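Xylulokinase (PDB 5VM1) probably phosphorylates D-xylulose at the expense of ATP to give D-xylulose 5-phosphate, as a member of the FGGY family of carbohydrate kinases. Local coordinates at residues G299-A304 with A379-D384; T329-G334 with L370-L375; Y410-I415 with R461-E466; A418-I423 with A468-Y473. One frame throughout, in Å; residues are numbered along the deposited sequence.

Contact 1. Residues G299-A304 with A379-D384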
loop_
_atom_site.group_PDB
_atom_site.type_symbol
_atom_site.label_atom_id
_atom_site.label_comp_id
_atom_site.label_asym_id
_atom_site.label_seq_id
_atom_site.Cartn_x
_atom_site.Cartn_y
_atom_site.Cartn_z
ATOM N N GLY A 299 0.176 8.908 3.587
ATOM C CA GLY A 299 0.307 9.056 5.024
ATOM C C GLY A 299 0.026 7.715 5.668
ATOM O O GLY A 299 -0.948 7.042 5.322
ATOM N N VAL A 300 0.914 7.307 6.570
ATOM C CA VAL A 300 0.832 5.995 7.209
ATOM C C VAL A 300 0.581 6.167 8.701
ATOM O O VAL A 300 1.389 6.778 9.402
ATOM C CB VAL A 300 2.091 5.151 6.992
ATOM C CG1 VAL A 300 1.894 3.800 7.644
ATOM C CG2 VAL A 300 2.352 5.005 5.543
ATOM N N ILE A 301 -0.510 5.579 9.183
ATOM C CA ILE A 301 -0.822 5.466 10.600
ATOM C C ILE A 301 -0.494 4.043 11.029
ATOM O O ILE A 301 -1.128 3.087 10.562
ATOM C CB ILE A 301 -2.304 5.775 10.859
ATOM C CG1 ILE A 301 -2.595 7.235 10.532
ATOM C CG2 ILE A 301 -2.721 5.379 12.294
ATOM C CD1 ILE A 301 -4.014 7.465 10.185
ATOM N N LEU A 302 0.498 3.885 11.912
ATOM C CA LEU A 302 0.996 2.537 12.172
ATOM C C LEU A 302 -0.039 1.644 12.864
ATOM O O LEU A 302 0.022 0.417 12.716
ATOM C CB LEU A 302 2.291 2.588 12.968
ATOM C CG LEU A 302 3.473 3.084 12.138
ATOM C CD1 LEU A 302 4.745 2.980 12.944
ATOM C CD2 LEU A 302 3.569 2.372 10.769
ATOM N N SER A 303 -0.989 2.206 13.617
ATOM C CA SER A 303 -1.999 1.370 14.257
ATOM C C SER A 303 -3.351 2.027 14.096
ATOM O O SER A 303 -3.649 3.029 14.750
ATOM C CB SER A 303 -1.677 1.124 15.725
ATOM O OG SER A 303 -0.470 0.394 15.856
ATOM N N ALA A 304 -4.162 1.456 13.208
ATOM C CA ALA A 304 -5.512 1.943 12.984
ATOM C C ALA A 304 -6.464 0.846 13.429
ATOM O O ALA A 304 -6.929 0.860 14.583
ATOM C CB ALA A 304 -5.727 2.352 11.523
ATOM N N ALA A 379 -9.261 8.571 14.260
ATOM C CA ALA A 379 -9.742 9.649 13.396
ATOM C C ALA A 379 -8.833 10.874 13.488
ATOM O O ALA A 379 -8.470 11.460 12.460
ATOM C CB ALA A 379 -11.174 10.025 13.765
ATOM N N PHE A 380 -8.422 11.249 14.713
ATOM C CA PHE A 380 -7.522 12.386 14.897
ATOM C C PHE A 380 -6.148 12.149 14.271
ATOM O O PHE A 380 -5.563 13.069 13.680
ATOM C CB PHE A 380 -7.377 12.698 16.389
ATOM C CG PHE A 380 -8.631 13.165 17.018
ATOM C CD1 PHE A 380 -9.482 13.980 16.314
ATOM C CD2 PHE A 380 -8.983 12.772 18.301
ATOM C CE1 PHE A 380 -10.664 14.418 16.874
ATOM C CE2 PHE A 380 -10.165 13.195 18.867
ATOM C CZ PHE A 380 -11.011 14.016 18.152
ATOM N N ALA A 381 -5.633 10.923 14.346
ATOM C CA ALA A 381 -4.396 10.612 13.627
ATOM C C ALA A 381 -4.569 10.800 12.125
ATOM O O ALA A 381 -3.679 11.325 11.455
ATOM C CB ALA A 381 -3.947 9.184 13.923
ATOM N N ILE A 382 -5.705 10.369 11.572
ATOM C CA ILE A 382 -5.976 10.644 10.161
ATOM C C ILE A 382 -5.991 12.151 9.902
ATOM O O ILE A 382 -5.455 12.625 8.902
ATOM C CB ILE A 382 -7.304 9.989 9.730
ATOM C CG1 ILE A 382 -7.221 8.468 9.840
ATOM C CG2 ILE A 382 -7.643 10.368 8.291
ATOM C CD1 ILE A 382 -8.527 7.805 9.678
ATOM N N ARG A 383 -6.579 12.930 10.802
ATOM C CA ARG A 383 -6.569 14.380 10.620
ATOM C C ARG A 383 -5.151 14.939 10.722
ATOM O O ARG A 383 -4.809 15.911 10.038
ATOM C CB ARG A 383 -7.557 15.033 11.603
ATOM C CG ARG A 383 -7.081 16.182 12.385
ATOM C CD ARG A 383 -7.780 17.449 12.025
ATOM N NE ARG A 383 -8.995 17.767 12.785
ATOM C CZ ARG A 383 -9.327 19.018 13.130
ATOM N NH1 ARG A 383 -10.450 19.275 13.798
ATOM N NH2 ARG A 383 -8.505 20.023 12.824
ATOM N N ASP A 384 -4.318 14.357 11.586
ATOM C CA ASP A 384 -2.903 14.704 11.560
ATOM C C ASP A 384 -2.273 14.367 10.207
ATOM O O ASP A 384 -1.425 15.116 9.696
ATOM C CB ASP A 384 -2.147 14.020 12.706
ATOM C CG ASP A 384 -2.118 14.862 13.960
ATOM O OD1 ASP A 384 -2.385 16.088 13.853
ATOM O OD2 ASP A 384 -1.759 14.331 15.040
#
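Ile-301 is the residue through which segment 299-304 meets Ala-381 and Ile-382 of helix 367-390, in the actin-like ATPase fold of the C-terminal domain. Followed in order, the segment begins at Gly-299 and Val-300 in strand 295-301; Gly-299 pairs with Leu-269 of the neighbouring strand. Ile-301 ends the strand and pairs with Gly-267, while its CB points toward the helix; the closest pair of CA atoms, Ile-301 and Ala-381, is 7.0 Å apart. CG1 stands anti to the carbonyl carbon (chi1 -66°), and the extended chi2 carries CD1 on to the helix surface. There CD1 lies 3.4 Å from CG1 of Ile-382, and the two side chains cross at about a right angle. One step back, CG1 of Ile-301 is 4.1 Å from CB of Ala-381. Beyond the strand, Leu-302 bonds through its N to Glu-345, and Ala-304 occupies the N-cap position of helix 305-315, its side chain touching Val-378 of helix 367-390. All three touching residues are buried, and the contact covers 119 Å² in total. With carbon facing carbon between the side chains, its chemistry is apolar: between the two segments, one isoleucine joins strand end to helix by apolar packing and burial.

Contact 2. Residues T329-G334 with L370-L375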
loop_
_atom_site.group_PDB
_atom_site.type_symbol
_atom_site.label_atom_id
_atom_site.label_comp_id
_atom_site.label_asym_id
_atom_site.label_seq_id
_atom_site.Cartn_x
_atom_site.Cartn_y
_atom_site.Cartn_z
ATOM N N THR A 329 -25.015 6.034 15.951
ATOM C CA THR A 329 -25.136 7.476 16.126
ATOM C C THR A 329 -23.862 8.061 16.737
ATOM O O THR A 329 -23.348 7.550 17.743
ATOM C CB THR A 329 -26.350 7.804 16.996
ATOM O OG1 THR A 329 -27.540 7.406 16.305
ATOM C CG2 THR A 329 -26.417 9.303 17.288
ATOM N N LEU A 330 -23.322 9.094 16.087
ATOM C CA LEU A 330 -22.116 9.745 16.580
ATOM C C LEU A 330 -22.413 10.474 17.884
ATOM O O LEU A 330 -23.467 11.104 18.041
ATOM C CB LEU A 330 -21.563 10.729 15.551
ATOM C CG LEU A 330 -20.091 11.136 15.740
ATOM C CD1 LEU A 330 -19.151 9.996 15.352
ATOM C CD2 LEU A 330 -19.733 12.383 14.961
ATOM N N LYS A 331 -21.492 10.350 18.833
ATOM C CA LYS A 331 -21.565 11.024 20.123
ATOM C C LYS A 331 -20.510 12.121 20.213
ATOM O O LYS A 331 -19.454 12.045 19.573
ATOM C CB LYS A 331 -21.350 10.028 21.258
ATOM C CG LYS A 331 -22.407 8.952 21.348
ATOM C CD LYS A 331 -22.032 7.980 22.433
ATOM C CE LYS A 331 -22.882 6.724 22.404
ATOM N NZ LYS A 331 -22.239 5.727 23.315
ATOM N N ALA A 332 -20.783 13.127 21.031
ATOM C CA ALA A 332 -19.774 14.145 21.288
ATOM C C ALA A 332 -18.621 13.514 22.052
ATOM O O ALA A 332 -18.848 12.643 22.889
ATOM C CB ALA A 332 -20.337 15.299 22.100
ATOM N N PRO A 333 -17.382 13.884 21.757
ATOM C CA PRO A 333 -16.261 13.278 22.483
ATOM C C PRO A 333 -16.394 13.559 23.972
ATOM O O PRO A 333 -16.896 14.611 24.394
ATOM C CB PRO A 333 -15.028 13.963 21.889
ATOM C CG PRO A 333 -15.479 14.490 20.564
ATOM C CD PRO A 333 -16.930 14.858 20.755
ATOM N N GLY A 334 -15.959 12.589 24.773
ATOM C CA GLY A 334 -15.872 12.751 26.205
ATOM C C GLY A 334 -14.473 13.144 26.646
ATOM O O GLY A 334 -13.608 13.525 25.852
ATOM N N LEU A 370 -14.522 4.022 26.170
ATOM C CA LEU A 370 -13.133 3.868 25.753
ATOM C C LEU A 370 -13.044 3.394 24.308
ATOM O O LEU A 370 -12.189 3.873 23.557
ATOM C CB LEU A 370 -12.397 2.911 26.692
ATOM C CG LEU A 370 -11.654 3.612 27.817
ATOM C CD1 LEU A 370 -12.602 4.375 28.678
ATOM C CD2 LEU A 370 -10.930 2.583 28.632
ATOM N N THR A 371 -13.936 2.481 23.894
ATOM C CA THR A 371 -14.110 2.180 22.472
ATOM C C THR A 371 -14.259 3.459 21.647
ATOM O O THR A 371 -13.541 3.655 20.656
ATOM C CB THR A 371 -15.326 1.273 22.270
ATOM O OG1 THR A 371 -15.088 0.008 22.879
ATOM C CG2 THR A 371 -15.653 1.073 20.777
ATOM N N GLN A 372 -15.170 4.354 22.066
ATOM C CA GLN A 372 -15.365 5.631 21.377
ATOM C C GLN A 372 -14.068 6.431 21.278
ATOM O O GLN A 372 -13.739 6.965 20.213
ATOM C CB GLN A 372 -16.423 6.437 22.101
ATOM C CG GLN A 372 -16.862 7.689 21.427
ATOM C CD GLN A 372 -17.805 8.459 22.333
ATOM O OE1 GLN A 372 -18.731 7.887 22.916
ATOM N NE2 GLN A 372 -17.545 9.747 22.497
ATOM N N ALA A 373 -13.301 6.499 22.364
ATOM C CA ALA A 373 -12.067 7.275 22.335
ATOM C C ALA A 373 -11.029 6.639 21.410
ATOM O O ALA A 373 -10.173 7.347 20.863
ATOM C CB ALA A 373 -11.520 7.435 23.752
ATOM N N VAL A 374 -11.061 5.310 21.256
ATOM C CA VAL A 374 -10.152 4.649 20.321
ATOM C C VAL A 374 -10.485 5.049 18.890
ATOM O O VAL A 374 -9.590 5.361 18.101
ATOM C CB VAL A 374 -10.190 3.113 20.490
ATOM C CG1 VAL A 374 -9.379 2.413 19.359
ATOM C CG2 VAL A 374 -9.697 2.694 21.877
ATOM N N LEU A 375 -11.772 5.051 18.532
ATOM C CA LEU A 375 -12.155 5.457 17.185
ATOM C C LEU A 375 -11.889 6.940 16.971
ATOM O O LEU A 375 -11.353 7.330 15.922
ATOM C CB LEU A 375 -13.624 5.117 16.907
ATOM C CG LEU A 375 -14.124 3.669 17.081
ATOM C CD1 LEU A 375 -15.495 3.457 16.450
ATOM C CD2 LEU A 375 -13.120 2.640 16.559
#
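The loop joining helix 319-326 to strand 337-339 lies over helix 367-390, at the surface of the actin-like C-terminal domain, and Gln-372 meets Lys-331 and Ala-332 there. Backbone approach is loose: the nearest CA atoms, Pro-333 and Ala-373, are 7.3 Å apart, so the glutamine has to span the gap. It does so with CG anti to the backbone N (chi1 -173°) and an extended chain, which delivers the amide to the loop. The two ends of that amide do different work. NE2 donates to the carbonyl O of Ala-332 at 3.2 Å, but the N-H...O angle of 129° marks this bond as weak. NE2 also bonds to the carboxylate of Glu-376, one turn further along the same helix, and two acceptors around NE2 are consistent with the modelled orientation of the amide. OE1 instead faces the aliphatic part of Lys-331, whose extended chain crosses the glutamine obliquely, with CD 3.3 Å from OE1. The lysine NZ is 4.1 Å from OE1, too long for a bond. Nearby, Tyr-410 from helix 409-419 accepts the N-H of Lys-331 on its hydroxyl and touches the Gln-372 side chain, so the loop is tied to two helices at this point. Beside the weak bond, next along the loop, CA of Pro-333 lies 3.8 Å from NE2 of Gln-372.

Contact 3. Residues Y410-I415 with R461-E466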
loop_
_atom_site.group_PDB
_atom_site.type_symbol
_atom_site.label_atom_id
_atom_site.label_comp_id
_atom_site.label_asym_id
_atom_site.label_seq_id
_atom_site.Cartn_x
_atom_site.Cartn_y
_atom_site.Cartn_z
ATOM N N TYR A 410 -19.915 4.091 12.823
ATOM C CA TYR A 410 -19.426 5.072 13.784
ATOM C C TYR A 410 -18.086 5.627 13.335
ATOM O O TYR A 410 -17.875 6.844 13.351
ATOM C CB TYR A 410 -19.307 4.465 15.185
ATOM C CG TYR A 410 -19.262 5.516 16.269
ATOM C CD1 TYR A 410 -18.109 6.254 16.500
ATOM C CD2 TYR A 410 -20.396 5.791 17.042
ATOM C CE1 TYR A 410 -18.074 7.227 17.472
ATOM C CE2 TYR A 410 -20.371 6.764 18.024
ATOM C CZ TYR A 410 -19.204 7.485 18.232
ATOM O OH TYR A 410 -19.166 8.469 19.197
ATOM N N TRP A 411 -17.173 4.743 12.918
ATOM C CA TRP A 411 -15.828 5.185 12.550
ATOM C C TRP A 411 -15.865 6.154 11.389
ATOM O O TRP A 411 -15.083 7.109 11.355
ATOM C CB TRP A 411 -14.928 4.004 12.190
ATOM C CG TRP A 411 -13.538 4.162 12.717
ATOM C CD1 TRP A 411 -12.956 5.311 13.186
ATOM C CD2 TRP A 411 -12.582 3.114 12.919
ATOM N NE1 TRP A 411 -11.681 5.042 13.641
ATOM C CE2 TRP A 411 -11.432 3.700 13.492
ATOM C CE3 TRP A 411 -12.581 1.738 12.659
ATOM C CZ2 TRP A 411 -10.301 2.955 13.808
ATOM C CZ3 TRP A 411 -11.453 1.009 12.968
ATOM C CH2 TRP A 411 -10.332 1.613 13.534
ATOM N N LEU A 412 -16.748 5.907 10.413
ATOM C CA LEU A 412 -16.836 6.772 9.238
ATOM C C LEU A 412 -17.389 8.141 9.595
ATOM O O LEU A 412 -16.893 9.160 9.095
ATOM C CB LEU A 412 -17.697 6.120 8.156
ATOM C CG LEU A 412 -17.140 4.819 7.604
ATOM C CD1 LEU A 412 -18.083 4.279 6.562
ATOM C CD2 LEU A 412 -15.759 5.063 7.018
ATOM N N LYS A 413 -18.423 8.184 10.444
ATOM C CA LYS A 413 -18.959 9.469 10.885
ATOM C C LYS A 413 -17.931 10.222 11.720
ATOM O O LYS A 413 -17.810 11.445 11.616
ATOM C CB LYS A 413 -20.240 9.257 11.690
ATOM C CG LYS A 413 -21.367 8.646 10.896
ATOM C CD LYS A 413 -22.705 8.899 11.539
ATOM C CE LYS A 413 -23.779 8.045 10.915
ATOM N NZ LYS A 413 -25.030 8.115 11.685
ATOM N N ALA A 414 -17.153 9.499 12.524
ATOM C CA ALA A 414 -16.102 10.143 13.298
ATOM C C ALA A 414 -15.024 10.737 12.395
ATOM O O ALA A 414 -14.587 11.872 12.615
ATOM C CB ALA A 414 -15.493 9.149 14.284
ATOM N N ILE A 415 -14.586 9.996 11.371
ATOM C CA ILE A 415 -13.530 10.498 10.485
ATOM C C ILE A 415 -14.025 11.692 9.660
ATOM O O ILE A 415 -13.305 12.682 9.484
ATOM C CB ILE A 415 -13.002 9.353 9.595
ATOM C CG1 ILE A 415 -12.424 8.244 10.480
ATOM C CG2 ILE A 415 -11.946 9.855 8.644
ATOM C CD1 ILE A 415 -12.153 6.920 9.767
ATOM N N ARG A 461 -23.152 4.630 0.132
ATOM C CA ARG A 461 -23.667 5.638 1.050
ATOM C C ARG A 461 -22.613 6.734 1.172
ATOM O O ARG A 461 -21.403 6.473 1.086
ATOM C CB ARG A 461 -24.016 5.042 2.449
ATOM N N THR A 462 -23.068 7.962 1.403
ATOM C CA THR A 462 -22.162 9.084 1.620
ATOM C C THR A 462 -22.360 9.585 3.042
ATOM O O THR A 462 -23.466 10.001 3.415
ATOM C CB THR A 462 -22.390 10.217 0.605
ATOM O OG1 THR A 462 -22.055 9.773 -0.713
ATOM C CG2 THR A 462 -21.479 11.392 0.920
ATOM N N ILE A 463 -21.287 9.547 3.823
ATOM C CA ILE A 463 -21.303 9.931 5.224
ATOM C C ILE A 463 -20.865 11.384 5.285
ATOM O O ILE A 463 -19.700 11.697 5.026
ATOM C CB ILE A 463 -20.372 9.033 6.040
ATOM C CG1 ILE A 463 -20.678 7.568 5.691
ATOM C CG2 ILE A 463 -20.449 9.386 7.537
ATOM C CD1 ILE A 463 -21.007 6.713 6.843
ATOM N N GLU A 464 -21.809 12.290 5.630
ATOM C CA GLU A 464 -21.492 13.706 5.672
ATOM C C GLU A 464 -20.984 14.080 7.058
ATOM O O GLU A 464 -21.333 13.426 8.040
ATOM C CB GLU A 464 -22.722 14.537 5.321
ATOM C CG GLU A 464 -23.304 14.257 3.938
ATOM C CD GLU A 464 -22.471 14.851 2.796
ATOM O OE1 GLU A 464 -21.539 15.644 3.064
ATOM O OE2 GLU A 464 -22.774 14.561 1.618
ATOM N N PRO A 465 -20.157 15.117 7.194
ATOM C CA PRO A 465 -19.714 15.511 8.537
ATOM C C PRO A 465 -20.901 15.968 9.363
ATOM O O PRO A 465 -21.800 16.646 8.857
ATOM C CB PRO A 465 -18.743 16.670 8.270
ATOM C CG PRO A 465 -18.358 16.546 6.829
ATOM C CD PRO A 465 -19.555 15.958 6.144
ATOM N N GLU A 466 -20.894 15.600 10.648
ATOM C CA GLU A 466 -21.948 16.007 11.580
ATOM C C GLU A 466 -21.704 17.453 11.988
ATOM O O GLU A 466 -20.854 17.736 12.840
ATOM C CB GLU A 466 -21.960 15.102 12.806
ATOM C CG GLU A 466 -22.246 13.651 12.549
ATOM C CD GLU A 466 -23.727 13.362 12.568
ATOM O OE1 GLU A 466 -24.484 14.280 12.936
ATOM O OE2 GLU A 466 -24.129 12.224 12.241
HETATM O O HOH W 1 -24.511 10.372 14.176
#
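The carboxylate of Glu-466 is the flat group that touches across this contact, and it meets Lys-413 through OE2, which lies 3.7 Å from the lysine CD. The rings of Tyr-410 and Trp-411 are turned elsewhere, onto Gln-372, Leu-375 and Val-378 of helix 367-390. A bend at chi2 (-88°) turns the carboxylate toward the lysine chain. These two charges do not meet directly: NZ of Lys-413 is 4.2 Å from OE2 of Glu-466, beyond a salt bridge. A water donates to OE2 of Glu-466 at 2.7 Å and accepts a weak bond from NZ of Lys-413, whose stronger partner is the carbonyl O of Glu-328. Ile-463 supplies the apolar part and splits its branches between two helix residues. CD1 of Ile-463 sits 3.6 Å from CB of Leu-412; CG2, anti to the backbone N, sits 3.6 Å from CG of Lys-413. Both helix side chains cross the isoleucine at about a right angle, and 236 Å² is buried in all. Strand 459-463 ends the sheet, paired antiparallel with 423-426 through Ile-463 and Ile-423; helix 409-419 packs on it, with Leu-412 also touching Leu-425 and its Tyr-410 and Trp-411 side facing helix 367-390.

Contact 4. Residues A418-I423 with A468-Y473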
loop_
_atom_site.group_PDB
_atom_site.type_symbol
_atom_site.label_atom_id
_atom_site.label_comp_id
_atom_site.label_asym_id
_atom_site.label_seq_id
_atom_site.Cartn_x
_atom_site.Cartn_y
_atom_site.Cartn_z
ATOM N N ALA A 418 -14.214 14.666 11.970
ATOM C CA ALA A 418 -12.898 15.141 12.364
ATOM C C ALA A 418 -12.229 15.923 11.233
ATOM O O ALA A 418 -11.519 16.900 11.493
ATOM C CB ALA A 418 -12.033 13.969 12.831
ATOM N N LEU A 419 -12.439 15.510 9.974
ATOM C CA LEU A 419 -11.848 16.165 8.806
ATOM C C LEU A 419 -12.725 17.250 8.213
ATOM O O LEU A 419 -12.217 18.111 7.489
ATOM C CB LEU A 419 -11.594 15.146 7.690
ATOM C CG LEU A 419 -10.832 13.872 8.050
ATOM C CD1 LEU A 419 -10.748 12.998 6.842
ATOM C CD2 LEU A 419 -9.429 14.151 8.588
ATOM N N ASN A 420 -14.016 17.229 8.521
ATOM C CA ASN A 420 -15.018 18.035 7.826
ATOM C C ASN A 420 -14.931 17.843 6.309
ATOM O O ASN A 420 -14.984 18.807 5.541
ATOM C CB ASN A 420 -14.915 19.516 8.177
ATOM C CG ASN A 420 -16.218 20.248 7.931
ATOM O OD1 ASN A 420 -17.280 19.620 7.833
ATOM N ND2 ASN A 420 -16.147 21.567 7.782
ATOM N N VAL A 421 -14.777 16.590 5.874
ATOM C CA VAL A 421 -14.986 16.200 4.474
ATOM C C VAL A 421 -15.988 15.048 4.445
ATOM O O VAL A 421 -16.020 14.228 5.374
ATOM C CB VAL A 421 -13.681 15.806 3.749
ATOM C CG1 VAL A 421 -12.566 16.797 4.013
ATOM C CG2 VAL A 421 -13.245 14.414 4.121
ATOM N N PRO A 422 -16.879 15.003 3.458
ATOM C CA PRO A 422 -17.709 13.801 3.246
ATOM C C PRO A 422 -16.869 12.587 2.874
ATOM O O PRO A 422 -15.842 12.706 2.211
ATOM C CB PRO A 422 -18.627 14.205 2.085
ATOM C CG PRO A 422 -17.878 15.294 1.389
ATOM C CD PRO A 422 -17.168 16.059 2.478
ATOM N N ILE A 423 -17.334 11.404 3.271
ATOM C CA ILE A 423 -16.651 10.138 2.973
ATOM C C ILE A 423 -17.581 9.264 2.141
ATOM O O ILE A 423 -18.673 8.898 2.602
ATOM C CB ILE A 423 -16.240 9.372 4.243
ATOM C CG1 ILE A 423 -15.427 10.242 5.194
ATOM C CG2 ILE A 423 -15.474 8.123 3.861
ATOM C CD1 ILE A 423 -14.754 9.415 6.265
ATOM N N ALA A 468 -23.251 19.502 13.842
ATOM C CA ALA A 468 -23.434 19.807 15.259
ATOM C C ALA A 468 -22.220 19.419 16.088
ATOM O O ALA A 468 -21.958 20.041 17.120
ATOM C CB ALA A 468 -24.677 19.109 15.799
ATOM N N LEU A 469 -21.498 18.382 15.695
ATOM C CA LEU A 469 -20.354 17.924 16.462
ATOM C C LEU A 469 -19.004 18.414 15.914
ATOM O O LEU A 469 -17.959 18.013 16.450
ATOM C CB LEU A 469 -20.394 16.397 16.573
ATOM C CG LEU A 469 -21.602 15.931 17.396
ATOM C CD1 LEU A 469 -21.662 14.422 17.491
ATOM C CD2 LEU A 469 -21.543 16.550 18.796
ATOM N N LEU A 470 -18.999 19.302 14.899
ATOM C CA LEU A 470 -17.738 19.778 14.320
ATOM C C LEU A 470 -16.899 20.535 15.335
ATOM O O LEU A 470 -15.668 20.382 15.381
ATOM C CB LEU A 470 -17.994 20.694 13.130
ATOM C CG LEU A 470 -18.244 20.017 11.797
ATOM C CD1 LEU A 470 -18.505 21.092 10.772
ATOM C CD2 LEU A 470 -17.089 19.087 11.389
ATOM N N SER A 471 -17.549 21.375 16.139
ATOM C CA SER A 471 -16.826 22.162 17.124
ATOM C C SER A 471 -16.285 21.279 18.237
ATOM O O SER A 471 -15.119 21.400 18.622
ATOM C CB SER A 471 -17.747 23.245 17.685
ATOM O OG SER A 471 -17.074 24.031 18.644
ATOM N N ALA A 472 -17.112 20.367 18.753
ATOM C CA ALA A 472 -16.647 19.479 19.812
ATOM C C ALA A 472 -15.499 18.603 19.330
ATOM O O ALA A 472 -14.564 18.325 20.089
ATOM C CB ALA A 472 -17.802 18.634 20.350
ATOM N N TYR A 473 -15.526 18.190 18.056
ATOM C CA TYR A 473 -14.419 17.396 17.530
ATOM C C TYR A 473 -13.140 18.220 17.404
ATOM O O TYR A 473 -12.053 17.669 17.604
ATOM C CB TYR A 473 -14.790 16.767 16.181
ATOM C CG TYR A 473 -15.204 15.315 16.268
ATOM C CD1 TYR A 473 -16.426 14.948 16.838
ATOM C CD2 TYR A 473 -14.349 14.299 15.836
ATOM C CE1 TYR A 473 -16.805 13.615 16.942
ATOM C CE2 TYR A 473 -14.725 12.946 15.954
ATOM C CZ TYR A 473 -15.950 12.621 16.499
ATOM O OH TYR A 473 -16.320 11.302 16.621
#
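Ala-418 and Tyr-473 bring the end of helix 409-419 against the first turn of helix 470-488 in the alpha/beta C-terminal domain, and Asn-420 with Leu-470 continues the contact. Two kinds of interaction make up its 183 Å². The first is apolar packing on the tyrosine ring. CB of Ala-418 lies 3.8 Å from CD2 of Tyr-473, approaching the ring obliquely, and the CA atoms of these residues, the closest across the segments, are 5.8 Å apart. That close spacing fits the small alanine side chain. The same ring also touches Ala-414 and Thr-417, one helical turn or less back, and Leu-330 of a nearby loop. The second kind sets an amide against methyl groups. Asn-420 is the first residue to leave the helix, with phi at +52°, and the chain turns there toward strand 423-426. With CG anti to the backbone N (chi1 -157°), its amide reaches Leu-470, and the two side chains cross at about a right angle. This is van der Waals contact: the leucine offers the amide only methyl groups. Pro-465 touches the asparagine too. At the leucine tip, OD1 of Asn-420 is 3.5 Å from CD1 and 3.6 Å from CD2 of Leu-470.

All four contacts lie on the same side of the chain's centre. Contacts 1 and 2 share helix 367-390, their centres about 16 Å apart, and contact 2 is nested within the loop that contact 1 closes. Contacts 3 and 4 come later, share helix 409-419, alternate along the chain, and have centres about 8 Å apart. Contacts 1 and 3 reach the same mixed sheet, through strands 295-301 and 459-463. Side chains link the groups: Ile-382 touches Ile-415, Ala-379 touches Ala-418, and Leu-330 meets Tyr-473. Together they pack three helices and a loop beside that sheet, a region of the C-terminal domain running from buried contact 1 to surface contact 2, away from the predicted substrate-binding and catalytic residues.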